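Local structure of gamma-glutamyl phosphate reductase (Thermotoga maritima, 1O20) at residues Gly218-Val223 / Leu232-Gly237; Ala371-Val376 / Gly386-Gly391; Arg24-Val29 / Glu184-Phe189; Val141-Leu146 / Ile154-Gly159; Ala329-Val332 / Asp337-Ile340. The protein probably catalyses the NADPH-dependent reduction of L-glutamyl phosphate to glutamate semialdehyde, the second step in making proline's precursor from glutamate. One frame throughout, in Å; residues are numbered along the deposited sequence.

Contact 1 of 5, residues Gly218-Val223 / Leu232-Gly237; sequences GLISFV and LETGVG
Where the aldehyde dehydrogenase fold passes from its four-stranded parallel sheet to its seven-stranded one, I220 of helix 217-226 packs on E233 and T234 of the loop that follows. The loop leads into strand 239-243 of the larger sheet. This is consistent with the crossing from cofactor-binding to catalytic domain in this superfamily. I220 is the one helix residue that carries the contact, and its CB points at the loop. Its two branches divide most of the work. CG1 stands anti to the carbonyl carbon (chi1 -75°) and takes CD1 to T234. There I220 CD1 lies 3.7 Å from the backbone oxygen T234 O. It also meets the hydroxyl, with I220 CD1 3.8 Å from T234 OG1, and the two side chains cross at about a right angle. The other branch, CG2, touches the glutamate at CG and also lies near T234 O. The E233 chain runs out extended past it, toward a long, weak ion pair with R224. No hydrogen bond links the two segments, so the fit is one of shape. With the branches gone, an alanine here would probably open a gap between helix and loop and strip T234 O and E233 CG of their apolar cover. The loop has other ties. E233 N bonds to Q399 OE1, and the E233 backbone pairs with T398. I220 also packs on P213 of strand 210-213. The branch methyl I220 CG2 ends 4.0 Å from the methylene E233 CG.

Contact 2 of 5, residues Ala371-Val376 / Gly386-Gly391; sequences AAAVYV and GQFGFG
F388 reaches across to A373 and Y375 on strand 373-376, one of the two outermost strands, within this chain, of the seven-stranded parallel sheet of the aldehyde dehydrogenase fold. The second segment has no regular secondary structure. G386 opens it with a type I beta turn that ends at G389. Q387 follows, its backbone N bonded to D384 OD1 and its side chain lying on F382. F388 is the third residue of the turn and the only one of 386-391 to touch the strand. Its CG is anti to the carbonyl carbon (chi1 -81°), and the ring projects toward the strand. The far end of the ring makes the contact. A373 CB sits at the ring edge, near its plane, 4.2 Å from F388 CZ. Y375 and F388 approach each other from opposite directions. Y375 OH lies 3.6 Å from F388 CZ and 3.8 Å from F388 CE1, at an oblique angle to the ring. That hydroxyl is not left to the ring alone, because T383 OG1 forms a hydrogen bond with it. T383 also touches A373, so it is a shared neighbour of both strand residues. G389 has a positive phi (80°) and closes the turn, with G389 N 3.2 Å from G386 O. F390 does not reach the strand; its side chain touches E411. The carbonyl carbon F388 C lies in the plane of the F390 ring, at its edge. At G391 (phi 87°) a CB would run into the carbonyl oxygen F390 O.

Contact 3 of 5, residues Arg24-Val29 / Glu184-Phe189; sequences REAWDV and ESSVEF
The methyl group of A26 lies over the peptide link between S185 and S186. It joins helix 15-30 to the short 3-10 turn 184-186. The turn runs straight into strand 187-189, an outer strand of the four-stranded parallel sheet in this aldehyde dehydrogenase fold. A26 CB is 3.6 Å from S185 O and equally far, 3.6 Å, from S186 N. It therefore rests on the flat amide and not on one of its ends. The approach is close: A26 CA and S186 CA are 5.3 Å apart. The small side chain is consistent with so close an approach. Both hydroxyls also lie near the methyl. S185 OG, set between its own backbone N and carbonyl carbon (chi1 49°), is 3.7 Å from A26 CB. No hydrogen bond crosses here, and the S186 hydroxyl bonds to P183 O instead. Around the helix from A26, W27 and R24 make a pair of their own. The indole comes edge-on to a face of the guanidinium group, with W27 CE3 3.7 Å above the R24 plane. W27 NE1 also makes a weak hydrogen bond to G151 O. On the strand, E188 is held by a salt bridge to R174. Back at the turn, S186 OG stands anti to its carbonyl carbon (chi1 -66°) and lies 3.9 Å from A26 CB.

Contact 4 of 5, residues Val141-Leu146 / Ile154-Gly159; sequences VETTIL and ILLRGG
I154 and T144 bury the most surface here, with T143 next. They join helix 138-149 to strand 154-157, the second and third elements of a beta-alpha-beta unit that starts at strand 129-132. The short segments run nearly antiparallel (169°), their axes 9.3 Å apart. I154 points at the helix. Its CG1 is anti to the backbone N (chi1 -168°), which brings CD1 against both threonines. I154 CD1 comes within 3.6 Å of T143 OG1. It also reaches the helix backbone, 3.7 Å from T144 N. Both threonines cross the isoleucine at about a right angle. L156, two residues along the strand, spreads its two methyls beside the same hydroxyls. L156 CD1 is 3.7 Å from T144 OG1, and L156 CD2 is 3.8 Å from T143 OG1. V187 and V170 pack on L156 as well. No hydrogen bond spans the two segments. The hydroxyls turn back onto their own helix, T143 OG1 to V139 O and T144 OG1 to T140 O. With each hydroxyl bonded to a carbonyl one turn back, these buried polar atoms can lie against methyl groups, and the contact between these segments is probably held by dispersion and shape.

Contact 5 of 5, residues Ala329-Val332 / Asp337-Ile340; sequences AIKV and DEAI
E338 OE1 is hydrogen-bonded to K334 N, just ahead of the helix, and with OE1 held there, OE2 is the oxygen that faces K331 and V332. E338 OE2 lies 4.0 Å from K331 CE and 4.4 Å from V332 O. The charged ends are close without joining. K331 NZ is 4.4 Å from E338 OE2, beyond a salt bridge. The lysine has two modelled positions, so this approach describes one of them. In it K331 CG is anti to the backbone N (chi1 173°), the chain bends at chi2, and its end meets the glutamate at about a right angle. The opposite charges would probably still attract at this range. The contact bridges the turn between strand 327-333 and helix 336-346, a beta-alpha step of the seven-stranded parallel sheet. N335 OD1 bonds to E338 N, so the glutamate is tied at backbone and side chain to the residues of that turn. K331 also packs on W319. The V332 CB points away from 337-340, and its side chain touches L284 and E277 of helix 277-293. E338 CG is anti to its own backbone N (chi1 -156°), and the extended chain beyond it carries the carboxylate to the end of K331.

From the N terminus, contact 3 opens first, at 24-29, and closes a long loop only at 184-189. Contact 4 opens and closes within that span. The two meet in the four-stranded sheet, where strands 154-157 and 187-189 are neighbours and S186 O is 2.9 Å from I154 N. Contact 1 then closes a short loop on the way to the seven-stranded sheet. Contact 5 closes a tight turn at a strand and helix of that sheet, and contact 2 ties strand 373-376, at one edge of it, to a later loop. No two contacts cross. Contacts 3 and 5 lie farthest apart, about 50 Å between centres, on opposite sides of the chain's centre.

Contact 1 of 5, residues Gly218-Val223 / Leu232-Gly237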
# COMPACT_ATOMS: atom_id res chain seq x y z
N GLY A 218 -9.24 -10.04 -5.45
CA GLY A 218 -9.21 -11.22 -6.29
C GLY A 218 -7.86 -11.33 -6.96
O GLY A 218 -7.21 -12.37 -6.90
N LEU A 219 -7.42 -10.23 -7.55
CA LEU A 219 -6.12 -10.17 -8.20
C LEU A 219 -4.95 -10.36 -7.22
O LEU A 219 -3.93 -10.98 -7.58
CB LEU A 219 -5.99 -8.85 -8.94
CG LEU A 219 -4.67 -8.56 -9.66
CD1 LEU A 219 -4.28 -9.72 -10.63
CD2 LEU A 219 -4.76 -7.24 -10.42
N ILE A 220 -5.09 -9.82 -6.00
CA ILE A 220 -4.00 -9.86 -5.00
C ILE A 220 -3.87 -11.30 -4.47
O ILE A 220 -2.75 -11.86 -4.38
CB ILE A 220 -4.25 -8.79 -3.85
CG1 ILE A 220 -3.94 -7.38 -4.36
CG2 ILE A 220 -3.42 -9.10 -2.59
CD1 ILE A 220 -4.61 -6.26 -3.59
N SER A 221 -5.01 -11.90 -4.15
CA SER A 221 -5.11 -13.33 -3.76
C SER A 221 -4.52 -14.28 -4.82
O SER A 221 -3.74 -15.20 -4.51
CB SER A 221 -6.58 -13.71 -3.54
OG SER A 221 -7.38 -13.27 -4.66
N PHE A 222 -4.91 -14.07 -6.08
CA PHE A 222 -4.44 -14.90 -7.17
C PHE A 222 -2.92 -14.85 -7.27
O PHE A 222 -2.26 -15.90 -7.36
CB PHE A 222 -5.04 -14.43 -8.49
CG PHE A 222 -4.65 -15.31 -9.66
CD1 PHE A 222 -5.22 -16.57 -9.81
CD2 PHE A 222 -3.71 -14.88 -10.60
CE1 PHE A 222 -4.86 -17.40 -10.89
CE2 PHE A 222 -3.36 -15.69 -11.67
CZ PHE A 222 -3.93 -16.95 -11.82
N VAL A 223 -2.38 -13.63 -7.26
CA VAL A 223 -0.96 -13.42 -7.44
C VAL A 223 -0.28 -14.04 -6.22
O VAL A 223 0.67 -14.82 -6.35
CB VAL A 223 -0.61 -11.92 -7.60
CG1 VAL A 223 0.87 -11.63 -7.23
CG2 VAL A 223 -0.89 -11.44 -9.02
N LEU A 232 5.05 -8.86 -2.17
CA LEU A 232 4.56 -8.01 -1.07
C LEU A 232 3.05 -7.88 -1.24
O LEU A 232 2.57 -7.29 -2.20
CB LEU A 232 5.23 -6.63 -1.05
CG LEU A 232 6.65 -6.61 -0.50
CD1 LEU A 232 7.23 -5.23 -0.69
CD2 LEU A 232 6.66 -7.02 0.96
N GLU A 233 2.34 -8.48 -0.31
CA GLU A 233 0.88 -8.52 -0.29
C GLU A 233 0.27 -7.34 0.50
O GLU A 233 0.40 -7.25 1.75
CB GLU A 233 0.46 -9.84 0.36
CG GLU A 233 -1.03 -10.03 0.48
CD GLU A 233 -1.38 -11.45 0.87
OE1 GLU A 233 -0.54 -12.17 1.49
OE2 GLU A 233 -2.50 -11.87 0.53
N THR A 234 -0.41 -6.45 -0.22
CA THR A 234 -1.16 -5.36 0.40
C THR A 234 -2.55 -5.84 0.70
O THR A 234 -3.45 -5.74 -0.16
CB THR A 234 -1.20 -4.12 -0.53
OG1 THR A 234 -1.89 -4.43 -1.76
CG2 THR A 234 0.23 -3.71 -0.94
N GLY A 235 -2.74 -6.39 1.91
CA GLY A 235 -3.91 -7.19 2.19
C GLY A 235 -5.14 -6.39 2.65
O GLY A 235 -5.10 -5.17 2.73
N VAL A 236 -6.20 -7.16 2.93
CA VAL A 236 -7.47 -6.71 3.53
C VAL A 236 -7.31 -6.01 4.88
O VAL A 236 -6.44 -6.37 5.68
CB VAL A 236 -8.41 -7.92 3.82
CG1 VAL A 236 -9.78 -7.44 4.40
CG2 VAL A 236 -8.65 -8.74 2.56
N GLY A 237 -8.15 -5.01 5.12
CA GLY A 237 -8.08 -4.22 6.34
C GLY A 237 -9.40 -4.26 7.09
O GLY A 237 -10.18 -3.30 7.04

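Contact 2 of 5, residues Ala371-Val376 / Gly386-Gly391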
# COMPACT_ATOMS: atom_id res chain seq x y z
N ALA A 371 -0.36 -6.46 14.25
CA ALA A 371 -0.93 -5.96 13.01
C ALA A 371 0.12 -5.03 12.48
O ALA A 371 0.99 -4.66 13.22
CB ALA A 371 -2.28 -5.17 13.25
N ALA A 372 0.06 -4.67 11.21
CA ALA A 372 1.01 -3.71 10.68
C ALA A 372 1.09 -2.43 11.47
O ALA A 372 2.18 -1.87 11.60
CB ALA A 372 0.70 -3.38 9.26
N ALA A 373 -0.05 -1.93 11.94
CA ALA A 373 -0.11 -0.74 12.77
C ALA A 373 -1.11 -0.90 13.94
O ALA A 373 -2.26 -1.25 13.70
CB ALA A 373 -0.45 0.49 11.95
N VAL A 374 -0.65 -0.63 15.17
CA VAL A 374 -1.43 -0.71 16.40
C VAL A 374 -1.40 0.66 17.10
O VAL A 374 -0.34 1.24 17.35
CB VAL A 374 -0.90 -1.79 17.30
CG1 VAL A 374 -1.85 -2.06 18.48
CG2 VAL A 374 -0.71 -3.06 16.50
N TYR A 375 -2.59 1.20 17.35
CA TYR A 375 -2.76 2.57 17.82
C TYR A 375 -3.31 2.62 19.23
O TYR A 375 -4.14 1.79 19.59
CB TYR A 375 -3.76 3.29 16.96
CG TYR A 375 -3.36 3.44 15.52
CD1 TYR A 375 -2.71 4.58 15.10
CD2 TYR A 375 -3.55 2.41 14.59
CE1 TYR A 375 -2.31 4.75 13.80
CE2 TYR A 375 -3.15 2.57 13.27
CZ TYR A 375 -2.54 3.77 12.90
OH TYR A 375 -2.11 3.99 11.62
N VAL A 376 -2.84 3.60 19.99
CA VAL A 376 -3.50 4.06 21.20
C VAL A 376 -4.00 5.48 20.97
O VAL A 376 -3.26 6.38 20.61
CB VAL A 376 -2.57 4.05 22.42
CG1 VAL A 376 -3.35 4.45 23.69
CG2 VAL A 376 -1.98 2.70 22.57
N GLY A 386 2.53 8.52 3.57
CA GLY A 386 2.62 9.97 3.75
C GLY A 386 2.49 10.35 5.22
O GLY A 386 3.29 11.11 5.75
N GLN A 387 1.53 9.74 5.88
CA GLN A 387 1.25 10.03 7.29
C GLN A 387 2.40 9.57 8.18
O GLN A 387 2.69 10.19 9.21
CB GLN A 387 -0.07 9.39 7.74
CG GLN A 387 -1.34 9.97 7.06
CD GLN A 387 -1.51 11.45 7.36
OE1 GLN A 387 -1.63 11.83 8.51
NE2 GLN A 387 -1.43 12.30 6.32
N PHE A 388 3.06 8.50 7.79
CA PHE A 388 4.14 7.92 8.55
C PHE A 388 5.52 8.53 8.19
O PHE A 388 6.55 8.03 8.65
CB PHE A 388 4.16 6.41 8.31
CG PHE A 388 3.17 5.61 9.14
CD1 PHE A 388 2.22 6.20 9.96
CD2 PHE A 388 3.18 4.23 9.05
CE1 PHE A 388 1.34 5.41 10.69
CE2 PHE A 388 2.31 3.46 9.78
CZ PHE A 388 1.39 4.04 10.60
N GLY A 389 5.55 9.58 7.38
CA GLY A 389 6.79 10.24 7.03
C GLY A 389 7.63 9.57 5.92
O GLY A 389 8.77 9.93 5.75
N PHE A 390 7.05 8.67 5.14
CA PHE A 390 7.77 8.01 4.03
C PHE A 390 7.76 8.84 2.75
O PHE A 390 8.47 8.52 1.81
CB PHE A 390 7.10 6.69 3.66
CG PHE A 390 7.31 5.56 4.64
CD1 PHE A 390 6.84 5.63 5.94
CD2 PHE A 390 7.88 4.36 4.21
CE1 PHE A 390 7.01 4.56 6.83
CE2 PHE A 390 8.03 3.32 5.10
CZ PHE A 390 7.59 3.44 6.42
N GLY A 391 6.88 9.83 2.64
CA GLY A 391 6.82 10.64 1.43
C GLY A 391 5.91 10.03 0.39
O GLY A 391 4.95 10.65 -0.07

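Contact 3 of 5, residues Arg24-Val29 / Glu184-Phe189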
# COMPACT_ATOMS: atom_id res chain seq x y z
N ARG A 24 15.67 -6.94 -16.58
CA ARG A 24 16.75 -7.58 -15.86
C ARG A 24 18.09 -7.08 -16.36
O ARG A 24 18.94 -6.73 -15.57
CB ARG A 24 16.65 -9.11 -15.95
CG ARG A 24 17.76 -9.87 -15.14
CD ARG A 24 17.74 -9.51 -13.63
NE ARG A 24 18.90 -10.06 -12.89
CZ ARG A 24 20.16 -9.63 -12.99
NH1 ARG A 24 20.53 -8.60 -13.77
NH2 ARG A 24 21.09 -10.24 -12.28
N GLU A 25 18.28 -6.96 -17.67
CA GLU A 25 19.56 -6.46 -18.21
C GLU A 25 19.73 -5.01 -17.82
O GLU A 25 20.83 -4.61 -17.47
CB GLU A 25 19.63 -6.57 -19.75
CG GLU A 25 19.94 -7.94 -20.29
CD GLU A 25 19.56 -8.12 -21.78
OE1 GLU A 25 19.15 -7.11 -22.44
OE2 GLU A 25 19.64 -9.28 -22.28
N ALA A 26 18.69 -4.21 -17.93
CA ALA A 26 18.78 -2.77 -17.61
C ALA A 26 19.12 -2.54 -16.15
O ALA A 26 19.81 -1.58 -15.80
CB ALA A 26 17.47 -2.06 -17.96
N TRP A 27 18.63 -3.43 -15.30
CA TRP A 27 18.90 -3.37 -13.87
C TRP A 27 20.40 -3.35 -13.57
O TRP A 27 20.84 -2.69 -12.63
CB TRP A 27 18.24 -4.54 -13.12
CG TRP A 27 18.38 -4.37 -11.65
CD1 TRP A 27 17.99 -3.29 -10.92
CD2 TRP A 27 19.02 -5.25 -10.75
NE1 TRP A 27 18.36 -3.45 -9.60
CE2 TRP A 27 18.99 -4.65 -9.47
CE3 TRP A 27 19.66 -6.49 -10.88
CZ2 TRP A 27 19.55 -5.25 -8.33
CZ3 TRP A 27 20.20 -7.09 -9.73
CH2 TRP A 27 20.11 -6.47 -8.48
N ASP A 28 21.19 -4.08 -14.35
CA ASP A 28 22.64 -4.09 -14.17
C ASP A 28 23.24 -2.69 -14.20
O ASP A 28 24.19 -2.40 -13.46
CB ASP A 28 23.31 -5.01 -15.19
CG ASP A 28 24.73 -5.40 -14.77
OD1 ASP A 28 25.03 -5.34 -13.56
OD2 ASP A 28 25.63 -5.73 -15.58
N VAL A 29 22.68 -1.82 -15.04
CA VAL A 29 23.06 -0.41 -15.09
C VAL A 29 22.40 0.42 -13.99
O VAL A 29 23.08 1.13 -13.25
CB VAL A 29 22.72 0.17 -16.47
CG1 VAL A 29 23.01 1.66 -16.54
CG2 VAL A 29 23.49 -0.60 -17.62
N GLU A 184 16.39 2.99 -21.19
CA GLU A 184 14.99 3.14 -21.52
C GLU A 184 14.24 1.86 -21.10
O GLU A 184 13.12 1.91 -20.65
CB GLU A 184 14.92 3.31 -23.04
CG GLU A 184 13.66 3.81 -23.55
CD GLU A 184 13.68 3.95 -25.04
OE1 GLU A 184 14.62 3.41 -25.69
OE2 GLU A 184 12.75 4.58 -25.54
N SER A 185 14.93 0.74 -21.22
CA SER A 185 14.38 -0.57 -20.87
C SER A 185 14.35 -0.84 -19.35
O SER A 185 13.98 -1.93 -18.90
CB SER A 185 15.15 -1.69 -21.61
OG SER A 185 16.54 -1.51 -21.45
N SER A 186 14.71 0.16 -18.56
CA SER A 186 14.42 0.15 -17.13
C SER A 186 12.91 0.13 -16.83
O SER A 186 12.50 -0.25 -15.76
CB SER A 186 15.01 1.41 -16.49
OG SER A 186 16.42 1.38 -16.55
N VAL A 187 12.10 0.55 -17.81
CA VAL A 187 10.65 0.56 -17.68
C VAL A 187 10.06 -0.14 -18.90
O VAL A 187 10.13 0.38 -19.99
CB VAL A 187 10.11 1.97 -17.58
CG1 VAL A 187 8.61 1.99 -17.45
CG2 VAL A 187 10.70 2.67 -16.37
N GLU A 188 9.50 -1.32 -18.70
CA GLU A 188 8.85 -2.03 -19.77
C GLU A 188 7.41 -2.24 -19.36
O GLU A 188 7.11 -2.33 -18.18
CB GLU A 188 9.53 -3.37 -20.03
CG GLU A 188 10.96 -3.28 -20.52
CD GLU A 188 11.08 -2.89 -22.00
OE1 GLU A 188 10.10 -3.01 -22.78
OE2 GLU A 188 12.17 -2.42 -22.37
N PHE A 189 6.53 -2.35 -20.36
CA PHE A 189 5.09 -2.34 -20.15
C PHE A 189 4.42 -3.39 -21.03
O PHE A 189 4.59 -3.40 -22.25
CB PHE A 189 4.52 -0.94 -20.42
CG PHE A 189 3.02 -0.89 -20.45
CD1 PHE A 189 2.30 -0.92 -19.29
CD2 PHE A 189 2.33 -0.81 -21.65
CE1 PHE A 189 0.91 -0.85 -19.31
CE2 PHE A 189 0.94 -0.74 -21.69
CZ PHE A 189 0.23 -0.76 -20.52

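Contact 4 of 5, residues Val141-Leu146 / Ile154-Gly159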
# COMPACT_ATOMS: atom_id res chain seq x y z
N VAL A 141 2.97 5.84 -13.07
CA VAL A 141 4.02 6.73 -12.63
C VAL A 141 4.48 6.49 -11.20
O VAL A 141 5.70 6.39 -10.94
CB VAL A 141 3.58 8.18 -12.80
CG1 VAL A 141 4.58 9.15 -12.14
CG2 VAL A 141 3.43 8.49 -14.31
N GLU A 142 3.54 6.38 -10.28
CA GLU A 142 3.86 6.27 -8.86
C GLU A 142 4.81 5.11 -8.60
O GLU A 142 5.79 5.29 -7.90
CB GLU A 142 2.61 6.09 -8.04
CG GLU A 142 1.76 7.34 -7.99
CD GLU A 142 0.37 7.09 -7.45
OE1 GLU A 142 0.14 5.95 -6.93
OE2 GLU A 142 -0.47 8.03 -7.57
N THR A 143 4.53 3.94 -9.16
CA THR A 143 5.36 2.78 -8.89
C THR A 143 6.68 2.90 -9.57
O THR A 143 7.69 2.59 -8.96
CB THR A 143 4.66 1.47 -9.27
OG1 THR A 143 4.22 1.51 -10.63
CG2 THR A 143 3.38 1.31 -8.44
N THR A 144 6.67 3.38 -10.83
CA THR A 144 7.89 3.56 -11.61
C THR A 144 8.91 4.43 -10.90
O THR A 144 10.10 4.06 -10.77
CB THR A 144 7.54 4.16 -12.98
OG1 THR A 144 6.85 3.19 -13.79
CG2 THR A 144 8.80 4.48 -13.75
N ILE A 145 8.46 5.55 -10.37
CA ILE A 145 9.40 6.50 -9.79
C ILE A 145 9.93 6.01 -8.48
O ILE A 145 11.08 6.27 -8.15
CB ILE A 145 8.80 7.93 -9.70
CG1 ILE A 145 7.59 7.98 -8.77
CG2 ILE A 145 8.54 8.50 -11.10
CD1 ILE A 145 7.02 9.36 -8.59
N LEU A 146 9.13 5.28 -7.72
CA LEU A 146 9.63 4.67 -6.52
C LEU A 146 10.67 3.60 -6.83
O LEU A 146 11.68 3.49 -6.15
CB LEU A 146 8.50 4.09 -5.71
CG LEU A 146 7.75 5.12 -4.88
CD1 LEU A 146 6.46 4.53 -4.34
CD2 LEU A 146 8.59 5.63 -3.69
N ILE A 154 11.53 -1.90 -13.52
CA ILE A 154 10.11 -2.24 -13.42
C ILE A 154 9.46 -2.76 -14.69
O ILE A 154 9.62 -2.24 -15.82
CB ILE A 154 9.36 -1.01 -12.84
CG1 ILE A 154 7.93 -1.35 -12.43
CG2 ILE A 154 9.32 0.10 -13.84
CD1 ILE A 154 7.24 -0.15 -11.78
N LEU A 155 8.69 -3.80 -14.48
CA LEU A 155 7.86 -4.40 -15.50
C LEU A 155 6.40 -4.17 -15.12
O LEU A 155 5.93 -4.64 -14.14
CB LEU A 155 8.14 -5.89 -15.58
CG LEU A 155 7.36 -6.64 -16.65
CD1 LEU A 155 7.63 -6.06 -18.05
CD2 LEU A 155 7.72 -8.10 -16.65
N LEU A 156 5.72 -3.40 -15.94
CA LEU A 156 4.36 -2.95 -15.68
C LEU A 156 3.37 -3.79 -16.47
O LEU A 156 3.52 -3.96 -17.69
CB LEU A 156 4.22 -1.49 -16.12
CG LEU A 156 5.12 -0.51 -15.35
CD1 LEU A 156 5.35 0.71 -16.16
CD2 LEU A 156 4.50 -0.17 -14.00
N ARG A 157 2.38 -4.31 -15.78
CA ARG A 157 1.18 -4.87 -16.40
C ARG A 157 -0.10 -4.28 -15.73
O ARG A 157 -0.49 -4.63 -14.62
CB ARG A 157 1.22 -6.40 -16.34
CG ARG A 157 0.08 -7.12 -17.06
CD ARG A 157 -1.07 -7.39 -16.10
NE ARG A 157 -2.30 -7.76 -16.75
CZ ARG A 157 -3.50 -7.48 -16.26
NH1 ARG A 157 -3.66 -6.80 -15.11
NH2 ARG A 157 -4.54 -7.86 -16.94
N GLY A 158 -0.69 -3.30 -16.39
CA GLY A 158 -1.94 -2.74 -15.92
C GLY A 158 -3.18 -3.37 -16.57
O GLY A 158 -3.10 -4.30 -17.36
N GLY A 159 -4.33 -2.78 -16.30
CA GLY A 159 -5.62 -3.29 -16.75
C GLY A 159 -5.90 -2.98 -18.20
O GLY A 159 -5.41 -2.00 -18.76

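Contact 5 of 5, residues Ala329-Val332 / Asp337-Ile340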
# COMPACT_ATOMS: atom_id res chain seq x y z
N ALA A 329 -19.93 -2.83 12.19
CA ALA A 329 -20.51 -3.75 13.16
C ALA A 329 -19.93 -3.49 14.54
O ALA A 329 -18.71 -3.26 14.69
CB ALA A 329 -20.34 -5.17 12.75
N ILE A 330 -20.81 -3.49 15.53
CA ILE A 330 -20.44 -3.14 16.90
C ILE A 330 -20.64 -4.35 17.75
O ILE A 330 -21.69 -5.01 17.63
CB ILE A 330 -21.33 -1.96 17.42
CG1 ILE A 330 -21.19 -0.73 16.50
CG2 ILE A 330 -20.98 -1.64 18.85
CD1 ILE A 330 -21.91 0.51 16.96
N LYS A 331 -19.66 -4.68 18.59
CA LYS A 331 -19.81 -5.71 19.63
C LYS A 331 -19.47 -5.19 21.03
O LYS A 331 -18.48 -4.49 21.21
CB LYS A 331 -18.86 -6.89 19.34
CG LYS A 331 -18.81 -7.94 20.46
CD LYS A 331 -18.62 -9.33 19.88
CE LYS A 331 -18.50 -10.44 20.91
NZ LYS A 331 -17.99 -11.69 20.21
N VAL A 332 -20.24 -5.57 22.04
CA VAL A 332 -19.90 -5.23 23.43
C VAL A 332 -18.97 -6.34 23.90
O VAL A 332 -19.27 -7.49 23.63
CB VAL A 332 -21.14 -5.22 24.34
CG1 VAL A 332 -20.76 -5.05 25.84
CG2 VAL A 332 -22.11 -4.13 23.93
N ASP A 337 -9.22 -7.74 27.62
CA ASP A 337 -8.86 -9.14 27.34
C ASP A 337 -9.78 -9.77 26.30
O ASP A 337 -9.31 -10.49 25.42
CB ASP A 337 -8.91 -10.02 28.62
CG ASP A 337 -7.71 -9.75 29.54
OD1 ASP A 337 -7.64 -10.39 30.61
OD2 ASP A 337 -6.83 -8.90 29.27
N GLU A 338 -11.09 -9.54 26.43
CA GLU A 338 -12.01 -10.05 25.43
C GLU A 338 -11.86 -9.24 24.13
O GLU A 338 -12.08 -9.78 23.05
CB GLU A 338 -13.45 -10.00 25.94
CG GLU A 338 -14.35 -11.01 25.22
CD GLU A 338 -15.83 -10.68 25.34
OE1 GLU A 338 -16.23 -10.16 26.44
OE2 GLU A 338 -16.56 -10.91 24.32
N ALA A 339 -11.47 -7.97 24.24
CA ALA A 339 -11.26 -7.16 23.04
C ALA A 339 -10.13 -7.74 22.26
O ALA A 339 -10.24 -7.99 21.08
CB ALA A 339 -10.97 -5.68 23.38
N ILE A 340 -9.05 -8.02 22.96
CA ILE A 340 -7.90 -8.72 22.37
C ILE A 340 -8.24 -10.06 21.75
O ILE A 340 -7.86 -10.32 20.60
CB ILE A 340 -6.73 -8.83 23.38
CG1 ILE A 340 -6.15 -7.45 23.62
CG2 ILE A 340 -5.61 -9.80 22.85
CD1 ILE A 340 -5.17 -7.32 24.82